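Local coordinates for protein vacuolar aminopeptidase 1 (Saccharomyces cerevisiae, PDB 5JGF) that removes N-terminal amino acids from peptides as a dodecameric, two-zinc M18 aminopeptidase of the vacuole and is the main cargo of the cytoplasm-to-vacuole targeting pathway, at residues V87-L95 / R260-A270; I339-N350 / R426-M437. All coordinates share one frame; numbering follows the deposited sequence.

Contact 1: residues V87-L95 / R260-A270; sequences VIGSHVDAL and RLDDRLCSFAA. With ZN (zinc ion), chain K; ZN (zinc ion), chain L.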
loop_
_atom_site.group_PDB
_atom_site.type_symbol
_atom_site.label_atom_id
_atom_site.label_comp_id
_atom_site.label_asym_id
_atom_site.label_seq_id
_atom_site.Cartn_x
_atom_site.Cartn_y
_atom_site.Cartn_z
ATOM N N VAL D 87 -20.379 -42.876 31.130
ATOM C CA VAL D 87 -19.118 -42.149 31.252
ATOM C C VAL D 87 -19.165 -40.626 31.240
ATOM O O VAL D 87 -19.964 -40.022 30.525
ATOM C CB VAL D 87 -18.165 -42.526 30.085
ATOM C CG1 VAL D 87 -16.821 -41.828 30.261
ATOM C CG2 VAL D 87 -17.997 -44.036 29.991
ATOM N N ILE D 88 -18.296 -40.015 32.038
ATOM C CA ILE D 88 -18.139 -38.566 32.012
ATOM C C ILE D 88 -16.643 -38.363 31.823
ATOM O O ILE D 88 -15.835 -38.812 32.641
ATOM C CB ILE D 88 -18.557 -37.844 33.312
ATOM C CG1 ILE D 88 -20.062 -37.979 33.544
ATOM C CG2 ILE D 88 -18.217 -36.349 33.184
ATOM C CD1 ILE D 88 -20.564 -37.194 34.747
ATOM N N GLY D 89 -16.269 -37.714 30.726
ATOM C CA GLY D 89 -14.863 -37.466 30.468
ATOM C C GLY D 89 -14.572 -35.978 30.490
ATOM O O GLY D 89 -15.270 -35.205 29.843
ATOM N N SER D 90 -13.547 -35.578 31.239
ATOM C CA SER D 90 -13.170 -34.170 31.342
ATOM C C SER D 90 -11.653 -34.057 31.369
ATOM O O SER D 90 -10.953 -35.066 31.488
ATOM C CB SER D 90 -13.741 -33.559 32.625
ATOM O OG SER D 90 -15.156 -33.622 32.639
ATOM N N HIS D 91 -11.131 -32.841 31.250
ATOM C CA HIS D 91 -9.684 -32.690 31.300
ATOM C C HIS D 91 -9.252 -31.882 32.512
ATOM O O HIS D 91 -9.924 -30.932 32.915
ATOM C CB HIS D 91 -9.132 -32.110 29.978
ATOM C CG HIS D 91 -9.500 -30.682 29.706
ATOM N ND1 HIS D 91 -8.715 -29.623 30.109
ATOM C CD2 HIS D 91 -10.513 -30.145 28.985
ATOM C CE1 HIS D 91 -9.224 -28.495 29.641
ATOM N NE2 HIS D 91 -10.315 -28.785 28.956
ATOM N N VAL D 92 -8.148 -32.301 33.121
ATOM C CA VAL D 92 -7.640 -31.632 34.308
ATOM C C VAL D 92 -6.454 -30.718 34.058
ATOM O O VAL D 92 -5.986 -30.055 34.978
ATOM C CB VAL D 92 -7.272 -32.651 35.408
ATOM C CG1 VAL D 92 -8.539 -33.193 36.048
ATOM C CG2 VAL D 92 -6.450 -33.787 34.816
ATOM N N ASP D 93 -5.947 -30.690 32.829
ATOM C CA ASP D 93 -4.846 -29.784 32.538
ATOM C C ASP D 93 -5.489 -28.429 32.260
ATOM O O ASP D 93 -6.638 -28.359 31.823
ATOM C CB ASP D 93 -4.035 -30.242 31.315
ATOM C CG ASP D 93 -4.857 -30.283 30.033
ATOM O OD1 ASP D 93 -4.381 -29.744 29.003
ATOM O OD2 ASP D 93 -5.962 -30.862 30.042
ATOM N N ALA D 94 -4.763 -27.357 32.551
ATOM C CA ALA D 94 -5.263 -26.011 32.300
ATOM C C ALA D 94 -4.117 -25.178 31.751
ATOM O O ALA D 94 -2.949 -25.505 31.969
ATOM C CB ALA D 94 -5.783 -25.390 33.583
ATOM N N LEU D 95 -4.442 -24.110 31.032
ATOM C CA LEU D 95 -3.400 -23.247 30.491
ATOM C C LEU D 95 -2.489 -22.824 31.632
ATOM O O LEU D 95 -2.959 -22.471 32.717
ATOM C CB LEU D 95 -4.009 -22.009 29.826
ATOM C CG LEU D 95 -4.093 -22.060 28.297
ATOM C CD1 LEU D 95 -4.964 -23.236 27.869
ATOM C CD2 LEU D 95 -4.665 -20.748 27.769
ATOM N N ARG D 260 -8.061 -21.041 36.242
ATOM C CA ARG D 260 -8.080 -22.419 35.774
ATOM C C ARG D 260 -9.433 -23.144 35.789
ATOM O O ARG D 260 -9.494 -24.336 36.083
ATOM C CB ARG D 260 -7.031 -23.198 36.585
ATOM C CG ARG D 260 -5.671 -22.462 36.654
ATOM C CD ARG D 260 -4.629 -23.156 37.540
ATOM N NE ARG D 260 -4.946 -23.115 38.971
ATOM C CZ ARG D 260 -4.635 -22.117 39.797
ATOM N NH1 ARG D 260 -4.971 -22.193 41.081
ATOM N NH2 ARG D 260 -3.984 -21.048 39.356
ATOM N N LEU D 261 -10.509 -22.432 35.454
ATOM C CA LEU D 261 -11.844 -23.036 35.412
ATOM C C LEU D 261 -11.945 -24.095 34.304
ATOM O O LEU D 261 -12.603 -25.114 34.462
ATOM C CB LEU D 261 -12.917 -21.957 35.205
ATOM C CG LEU D 261 -13.127 -20.910 36.301
ATOM C CD1 LEU D 261 -14.340 -20.057 35.955
ATOM C CD2 LEU D 261 -13.345 -21.604 37.647
ATOM N N ASP D 262 -11.296 -23.838 33.178
ATOM C CA ASP D 262 -11.287 -24.761 32.052
ATOM C C ASP D 262 -10.129 -25.746 32.268
ATOM O O ASP D 262 -8.974 -25.335 32.194
ATOM C CB ASP D 262 -11.038 -23.946 30.771
ATOM C CG ASP D 262 -10.963 -24.796 29.512
ATOM O OD1 ASP D 262 -11.185 -26.017 29.576
ATOM O OD2 ASP D 262 -10.702 -24.227 28.428
ATOM N N ASP D 263 -10.392 -27.021 32.572
ATOM C CA ASP D 263 -11.728 -27.619 32.706
ATOM C C ASP D 263 -11.893 -28.247 34.109
ATOM O O ASP D 263 -12.592 -29.244 34.283
ATOM C CB ASP D 263 -11.891 -28.680 31.591
ATOM C CG ASP D 263 -13.273 -29.330 31.556
ATOM O OD1 ASP D 263 -14.274 -28.655 31.870
ATOM O OD2 ASP D 263 -13.371 -30.526 31.192
ATOM N N ARG D 264 -11.247 -27.664 35.112
ATOM C CA ARG D 264 -11.335 -28.202 36.467
ATOM C C ARG D 264 -12.717 -27.941 37.051
ATOM O O ARG D 264 -13.125 -28.566 38.036
ATOM C CB ARG D 264 -10.220 -27.598 37.330
ATOM C CG ARG D 264 -8.856 -28.142 36.908
ATOM C CD ARG D 264 -7.652 -27.349 37.394
ATOM N NE ARG D 264 -6.456 -27.903 36.763
ATOM C CZ ARG D 264 -5.214 -27.482 36.976
ATOM N NH1 ARG D 264 -4.986 -26.486 37.818
ATOM N NH2 ARG D 264 -4.198 -28.048 36.332
ATOM N N LEU D 265 -13.457 -27.024 36.429
ATOM C CA LEU D 265 -14.823 -26.723 36.871
ATOM C C LEU D 265 -15.693 -27.967 36.622
ATOM O O LEU D 265 -16.392 -28.443 37.523
ATOM C CB LEU D 265 -15.375 -25.518 36.094
ATOM C CG LEU D 265 -16.831 -25.092 36.305
ATOM C CD1 LEU D 265 -17.128 -24.904 37.793
ATOM C CD2 LEU D 265 -17.075 -23.794 35.537
ATOM N N CYS D 266 -15.650 -28.487 35.398
ATOM C CA CYS D 266 -16.417 -29.688 35.066
ATOM C C CYS D 266 -15.820 -30.920 35.741
ATOM O O CYS D 266 -16.548 -31.814 36.171
ATOM C CB CYS D 266 -16.447 -29.924 33.553
ATOM S SG CYS D 266 -17.585 -28.860 32.656
ATOM N N SER D 267 -14.494 -30.976 35.817
ATOM C CA SER D 267 -13.833 -32.117 36.446
ATOM C C SER D 267 -14.268 -32.254 37.901
ATOM O O SER D 267 -14.619 -33.346 38.347
ATOM C CB SER D 267 -12.313 -31.968 36.369
ATOM O OG SER D 267 -11.867 -32.111 35.030
ATOM N N PHE D 268 -14.254 -31.142 38.631
ATOM C CA PHE D 268 -14.657 -31.134 40.038
ATOM C C PHE D 268 -16.131 -31.521 40.178
ATOM O O PHE D 268 -16.484 -32.391 40.981
ATOM C CB PHE D 268 -14.435 -29.743 40.636
ATOM C CG PHE D 268 -14.799 -29.632 42.093
ATOM C CD1 PHE D 268 -13.887 -29.992 43.083
ATOM C CD2 PHE D 268 -16.051 -29.153 42.477
ATOM C CE1 PHE D 268 -14.215 -29.874 44.440
ATOM C CE2 PHE D 268 -16.390 -29.032 43.828
ATOM C CZ PHE D 268 -15.469 -29.392 44.810
ATOM N N ALA D 269 -16.989 -30.871 39.395
ATOM C CA ALA D 269 -18.419 -31.154 39.445
ATOM C C ALA D 269 -18.714 -32.617 39.121
ATOM O O ALA D 269 -19.554 -33.243 39.770
ATOM C CB ALA D 269 -19.173 -30.243 38.478
ATOM N N ALA D 270 -18.029 -33.162 38.119
ATOM C CA ALA D 270 -18.245 -34.555 37.740
ATOM C C ALA D 270 -17.777 -35.527 38.824
ATOM O O ALA D 270 -18.474 -36.498 39.131
ATOM C CB ALA D 270 -17.539 -34.861 36.417
HETATM ZN ZN ZN K . -11.534 -27.260 28.065
HETATM ZN ZN ZN L . -9.369 -24.883 27.069
HETATM O O HOH W 1 -7.335 -24.064 30.442
HETATM O O HOH W 2 -13.113 -25.712 27.087
HETATM O O HOH W 3 -10.187 -26.763 26.607
#
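The imidazole of His91 stands between its own backbone N and carbonyl carbon (chi1 69°), while CG of Asp262 lies anti to the backbone N; together these torsions bring His91 NE2 and Asp262 OD1 onto one zinc ion, at 2.1 Å for NE2 and 2.0 Å for OD1. Ring and carboxylate are turned 65° against each other. The other oxygen of the carboxylate, Asp262 OD2, reaches the second zinc, so this one group bridges both metals; Asp344 joins the first ion, Glu299 and His438 the second. A water, too, is bound by both zincs. The far nitrogen of the ring, His91 ND1, donates to Asp93 O at 3.0 Å with the acceptor in the ring plane, which fixes the rotation of the imidazole. Asp263, preceded by a cis peptide bond, accepts a hydrogen bond from His91 N through OD2, on its anti side (His91 N to Asp263 OD2 3.2 Å, 166° at the hydrogen).

Beyond the metals, the chain of Arg264, extended from CG to NE, grips Val92 O side-on: NE at 2.8 Å and NH2 at 3.0 Å both give a proton to this single carbonyl oxygen. Ala94 CB rests over the centre of the guanidinium, whose NH1 goes on to Pro23 O. At the opposite end of the contact, Ile88 CG2 meets Ala270 CB in purely apolar packing. The strand and helix point roughly in opposite directions, well askew of antiparallel. A histidine at the end of a sheet strand and a metal-bridging aspartate followed by a cis peptide form the co-catalytic dizinc centre typical of clan MH aminopeptidases such as the M18 family.

Contact 2: residues I339-N350 / R426-M437; sequences IILSADVNHLYN and RTIDLGIAQLSM. With ZN (zinc ion), chain K.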
loop_
_atom_site.group_PDB
_atom_site.type_symbol
_atom_site.label_atom_id
_atom_site.label_comp_id
_atom_site.label_asym_id
_atom_site.label_seq_id
_atom_site.Cartn_x
_atom_site.Cartn_y
_atom_site.Cartn_z
ATOM N N ILE D 339 -23.061 -44.428 26.933
ATOM C CA ILE D 339 -23.282 -42.999 26.742
ATOM C C ILE D 339 -22.103 -42.280 27.380
ATOM O O ILE D 339 -21.808 -42.476 28.560
ATOM C CB ILE D 339 -24.588 -42.499 27.415
ATOM C CG1 ILE D 339 -25.813 -42.960 26.615
ATOM C CG2 ILE D 339 -24.571 -40.968 27.509
ATOM C CD1 ILE D 339 -25.889 -42.400 25.199
ATOM N N ILE D 340 -21.412 -41.464 26.593
ATOM C CA ILE D 340 -20.279 -40.719 27.109
ATOM C C ILE D 340 -20.624 -39.239 27.139
ATOM O O ILE D 340 -21.072 -38.681 26.139
ATOM C CB ILE D 340 -19.021 -40.884 26.220
ATOM C CG1 ILE D 340 -18.595 -42.355 26.161
ATOM C CG2 ILE D 340 -17.881 -40.029 26.772
ATOM C CD1 ILE D 340 -17.387 -42.610 25.253
ATOM N N LEU D 341 -20.451 -38.613 28.296
ATOM C CA LEU D 341 -20.684 -37.184 28.390
ATOM C C LEU D 341 -19.292 -36.579 28.369
ATOM O O LEU D 341 -18.501 -36.806 29.283
ATOM C CB LEU D 341 -21.380 -36.785 29.701
ATOM C CG LEU D 341 -22.807 -37.260 29.998
ATOM C CD1 LEU D 341 -23.352 -36.485 31.196
ATOM C CD2 LEU D 341 -23.701 -37.042 28.784
ATOM N N SER D 342 -18.977 -35.855 27.303
ATOM C CA SER D 342 -17.690 -35.184 27.200
ATOM C C SER D 342 -17.961 -33.839 27.862
ATOM O O SER D 342 -18.557 -32.953 27.253
ATOM C CB SER D 342 -17.307 -34.982 25.733
ATOM O OG SER D 342 -16.142 -34.185 25.627
ATOM N N ALA D 343 -17.546 -33.702 29.118
ATOM C CA ALA D 343 -17.797 -32.485 29.875
ATOM C C ALA D 343 -16.637 -31.505 29.848
ATOM O O ALA D 343 -15.625 -31.705 30.518
ATOM C CB ALA D 343 -18.151 -32.838 31.322
ATOM N N ASP D 344 -16.798 -30.446 29.061
ATOM C CA ASP D 344 -15.782 -29.410 28.946
ATOM C C ASP D 344 -16.530 -28.082 28.954
ATOM O O ASP D 344 -17.569 -27.937 28.311
ATOM C CB ASP D 344 -14.991 -29.566 27.642
ATOM C CG ASP D 344 -13.674 -28.808 27.664
ATOM O OD1 ASP D 344 -13.442 -28.052 28.626
ATOM O OD2 ASP D 344 -12.870 -28.971 26.719
ATOM N N VAL D 345 -16.013 -27.119 29.704
ATOM C CA VAL D 345 -16.651 -25.815 29.796
ATOM C C VAL D 345 -16.882 -25.195 28.425
ATOM O O VAL D 345 -16.091 -25.389 27.503
ATOM C CB VAL D 345 -15.798 -24.843 30.641
ATOM C CG1 VAL D 345 -15.747 -25.320 32.086
ATOM C CG2 VAL D 345 -14.385 -24.749 30.063
ATOM N N ASN D 346 -17.993 -24.480 28.285
ATOM C CA ASN D 346 -18.284 -23.792 27.040
ATOM C C ASN D 346 -18.435 -22.307 27.365
ATOM O O ASN D 346 -18.162 -21.885 28.491
ATOM C CB ASN D 346 -19.528 -24.356 26.336
ATOM C CG ASN D 346 -20.572 -24.863 27.300
ATOM O OD1 ASN D 346 -20.863 -24.227 28.305
ATOM N ND2 ASN D 346 -21.159 -26.015 26.982
ATOM N N HIS D 347 -18.884 -21.517 26.400
ATOM C CA HIS D 347 -18.941 -20.073 26.593
ATOM C C HIS D 347 -20.214 -19.392 27.060
ATOM O O HIS D 347 -21.248 -19.464 26.399
ATOM C CB HIS D 347 -18.495 -19.389 25.299
ATOM C CG HIS D 347 -17.196 -19.899 24.762
ATOM N ND1 HIS D 347 -15.979 -19.573 25.321
ATOM C CD2 HIS D 347 -16.923 -20.722 23.720
ATOM C CE1 HIS D 347 -15.012 -20.171 24.647
ATOM N NE2 HIS D 347 -15.559 -20.875 23.671
ATOM N N LEU D 348 -20.121 -18.705 28.194
ATOM C CA LEU D 348 -21.246 -17.936 28.700
ATOM C C LEU D 348 -21.356 -16.712 27.799
ATOM O O LEU D 348 -20.351 -16.211 27.295
ATOM C CB LEU D 348 -20.984 -17.438 30.123
ATOM C CG LEU D 348 -21.371 -18.304 31.317
ATOM C CD1 LEU D 348 -20.930 -17.604 32.604
ATOM C CD2 LEU D 348 -22.880 -18.526 31.320
ATOM N N TYR D 349 -22.576 -16.234 27.599
ATOM C CA TYR D 349 -22.795 -15.041 26.801
ATOM C C TYR D 349 -22.025 -13.892 27.454
ATOM O O TYR D 349 -22.143 -13.674 28.658
ATOM C CB TYR D 349 -24.282 -14.696 26.794
ATOM C CG TYR D 349 -24.632 -13.447 26.018
ATOM C CD1 TYR D 349 -24.644 -13.449 24.624
ATOM C CD2 TYR D 349 -24.967 -12.265 26.679
ATOM C CE1 TYR D 349 -24.988 -12.300 23.903
ATOM C CE2 TYR D 349 -25.310 -11.113 25.969
ATOM C CZ TYR D 349 -25.319 -11.140 24.583
ATOM O OH TYR D 349 -25.666 -10.011 23.876
ATOM N N ASN D 350 -21.222 -13.174 26.671
ATOM C CA ASN D 350 -20.488 -12.019 27.196
ATOM C C ASN D 350 -21.241 -10.826 26.610
ATOM O O ASN D 350 -21.179 -10.582 25.407
ATOM C CB ASN D 350 -19.036 -12.009 26.705
ATOM C CG ASN D 350 -18.233 -10.865 27.301
ATOM O OD1 ASN D 350 -18.751 -9.762 27.475
ATOM N ND2 ASN D 350 -16.962 -11.117 27.607
ATOM N N ARG D 426 -22.039 -43.398 21.533
ATOM C CA ARG D 426 -22.683 -42.102 21.372
ATOM C C ARG D 426 -22.101 -41.189 22.447
ATOM O O ARG D 426 -22.101 -41.521 23.638
ATOM C CB ARG D 426 -24.197 -42.242 21.530
ATOM C CG ARG D 426 -24.948 -40.925 21.531
ATOM C CD ARG D 426 -26.412 -41.131 21.183
ATOM N NE ARG D 426 -26.626 -41.253 19.742
ATOM C CZ ARG D 426 -27.237 -42.279 19.156
ATOM N NH1 ARG D 426 -27.394 -42.294 17.841
ATOM N NH2 ARG D 426 -27.680 -43.299 19.883
ATOM N N THR D 427 -21.597 -40.039 22.016
ATOM C CA THR D 427 -20.961 -39.089 22.918
ATOM C C THR D 427 -21.640 -37.729 22.835
ATOM O O THR D 427 -21.980 -37.260 21.749
ATOM C CB THR D 427 -19.471 -38.952 22.552
ATOM O OG1 THR D 427 -18.839 -40.234 22.676
ATOM C CG2 THR D 427 -18.772 -37.939 23.450
ATOM N N ILE D 428 -21.833 -37.105 23.991
ATOM C CA ILE D 428 -22.489 -35.809 24.069
ATOM C C ILE D 428 -21.562 -34.768 24.679
ATOM O O ILE D 428 -21.107 -34.919 25.815
ATOM C CB ILE D 428 -23.763 -35.909 24.933
ATOM C CG1 ILE D 428 -24.646 -37.040 24.397
ATOM C CG2 ILE D 428 -24.520 -34.580 24.924
ATOM C CD1 ILE D 428 -25.520 -37.686 25.442
ATOM N N ASP D 429 -21.270 -33.717 23.919
ATOM C CA ASP D 429 -20.417 -32.649 24.419
ATOM C C ASP D 429 -21.286 -31.614 25.116
ATOM O O ASP D 429 -22.253 -31.112 24.546
ATOM C CB ASP D 429 -19.638 -31.997 23.270
ATOM C CG ASP D 429 -18.327 -32.710 22.978
ATOM O OD1 ASP D 429 -17.380 -32.576 23.785
ATOM O OD2 ASP D 429 -18.246 -33.405 21.948
ATOM N N LEU D 430 -20.944 -31.317 26.364
ATOM C CA LEU D 430 -21.677 -30.341 27.156
ATOM C C LEU D 430 -20.763 -29.888 28.278
ATOM O O LEU D 430 -19.636 -30.360 28.397
ATOM C CB LEU D 430 -22.953 -30.969 27.733
ATOM C CG LEU D 430 -22.854 -32.342 28.416
ATOM C CD1 LEU D 430 -22.012 -32.259 29.676
ATOM C CD2 LEU D 430 -24.268 -32.833 28.754
ATOM N N GLY D 431 -21.242 -28.972 29.106
ATOM C CA GLY D 431 -20.410 -28.514 30.195
ATOM C C GLY D 431 -20.998 -27.320 30.898
ATOM O O GLY D 431 -22.081 -26.853 30.550
ATOM N N ILE D 432 -20.286 -26.846 31.910
ATOM C CA ILE D 432 -20.709 -25.684 32.667
ATOM C C ILE D 432 -20.095 -24.508 31.918
ATOM O O ILE D 432 -18.891 -24.490 31.669
ATOM C CB ILE D 432 -20.157 -25.743 34.109
ATOM C CG1 ILE D 432 -20.690 -27.001 34.808
ATOM C CG2 ILE D 432 -20.556 -24.485 34.878
ATOM C CD1 ILE D 432 -20.085 -27.261 36.184
ATOM N N ALA D 433 -20.928 -23.544 31.538
ATOM C CA ALA D 433 -20.456 -22.384 30.795
ATOM C C ALA D 433 -19.711 -21.395 31.678
ATOM O O ALA D 433 -20.003 -21.261 32.865
ATOM C CB ALA D 433 -21.633 -21.691 30.112
ATOM N N GLN D 434 -18.744 -20.703 31.089
ATOM C CA GLN D 434 -17.969 -19.712 31.818
ATOM C C GLN D 434 -17.619 -18.534 30.921
ATOM O O GLN D 434 -17.687 -18.622 29.694
ATOM C CB GLN D 434 -16.665 -20.318 32.349
ATOM C CG GLN D 434 -15.730 -20.819 31.255
ATOM C CD GLN D 434 -14.305 -20.982 31.739
ATOM O OE1 GLN D 434 -13.563 -20.001 31.880
ATOM N NE2 GLN D 434 -13.913 -22.219 32.009
ATOM N N LEU D 435 -17.250 -17.429 31.552
ATOM C CA LEU D 435 -16.835 -16.234 30.833
ATOM C C LEU D 435 -15.318 -16.275 30.787
ATOM O O LEU D 435 -14.687 -16.950 31.601
ATOM C CB LEU D 435 -17.249 -14.972 31.592
ATOM C CG LEU D 435 -18.700 -14.498 31.538
ATOM C CD1 LEU D 435 -18.905 -13.391 32.567
ATOM C CD2 LEU D 435 -19.020 -14.000 30.136
ATOM N N SER D 436 -14.741 -15.571 29.819
ATOM C CA SER D 436 -13.294 -15.449 29.717
ATOM C C SER D 436 -12.496 -16.746 29.722
ATOM O O SER D 436 -11.482 -16.846 30.415
ATOM C CB SER D 436 -12.796 -14.556 30.859
ATOM O OG SER D 436 -13.589 -13.383 30.974
ATOM N N MET D 437 -12.933 -17.732 28.951
ATOM C CA MET D 437 -12.208 -18.992 28.895
ATOM C C MET D 437 -10.762 -18.704 28.470
ATOM O O MET D 437 -10.515 -17.852 27.616
ATOM C CB MET D 437 -12.876 -19.936 27.895
ATOM C CG MET D 437 -12.486 -21.388 28.070
ATOM S SD MET D 437 -13.292 -22.435 26.865
ATOM C CE MET D 437 -15.011 -22.275 27.361
HETATM ZN ZN ZN K . -11.534 -27.260 28.065
HETATM O O HOH W 4 -17.429 -30.853 25.776
HETATM O O HOH W 2 -13.113 -25.712 27.087
HETATM O O HOH W 5 -15.798 -17.884 27.565
HETATM O O HOH W 6 -16.060 -13.999 27.842
HETATM O O HOH W 3 -10.187 -26.763 26.607
#
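Strands 339-343 and 426-431 run parallel, their axes 4.6 Å apart at closest approach and 26° askew, joined by an alternating ladder in which Ile340 and Ser342 each donate to and accept from the neighbouring strand. They are adjacent parallel strands of the mixed central sheet of the zinc exopeptidase fold. On one face Leu341 CD2 and Ile428 CD1 lie alongside each other, 3.9 Å apart; Ile428 also packs on Leu388 and Val389 of helix 383-396. On the other face, Ser342 OG, anti to its backbone N (chi1 173°), donates to Asp429 OD1 at 2.7 Å, meeting the oxygen from above the carboxylate plane. Asp429 OD1 also bonds Thr414 OG1, and Asp429 OD2 takes the N-H of Ala380, so several donors hold this buried carboxylate.

Asp344 N is bonded to Leu430 O, and the carboxylate of Asp344 chelates a zinc unevenly, OD1 at 2.1 Å and OD2 at 2.5 Å. The strands then meet again: Gln434 N donates to Asn346 O, and Leu348 N to Gln434 O. Leu348 CG packs on Ala433 CB at 3.6 Å. Asn346 ND2 bonds Ser372 OG and Thr370 O of strand 369-372.

His347, which probably binds substrate, also meets Phe170 of a neighbouring subunit, which brings a second chain up to this end of the contact. A water lying in the plane of the ring, at its edge, links His347 ND1 to Gln434 O and Met437 N. Met437, its chain bent at the last torsion (chi3 -66°), brings CE over one face of the imidazole, 3.7 Å from the centroid of the His347 ring.

Contact 1 and contact 2 share one sheet and one zinc ion, showing how a metal site can be assembled from strand ends and the segment that packs against them. Strands 86-91 and 339-347 are adjacent, and their backbones join where Val87 O lies 2.7 Å from Leu341 N and Gly89 N lies 2.8 Å from Leu341 O, both probable hydrogen bonds. The contact centres are about 10 Å apart. Residues 87-95 and 260-270 supply a histidine and the bridging aspartate, residues 339-350 the third protein ligand of the same ion, and both zinc-bound waters belong to the two contacts alike. Two carboxylates pack closely, Asp263 CG lying 3.2 Å from Asp344 OD1.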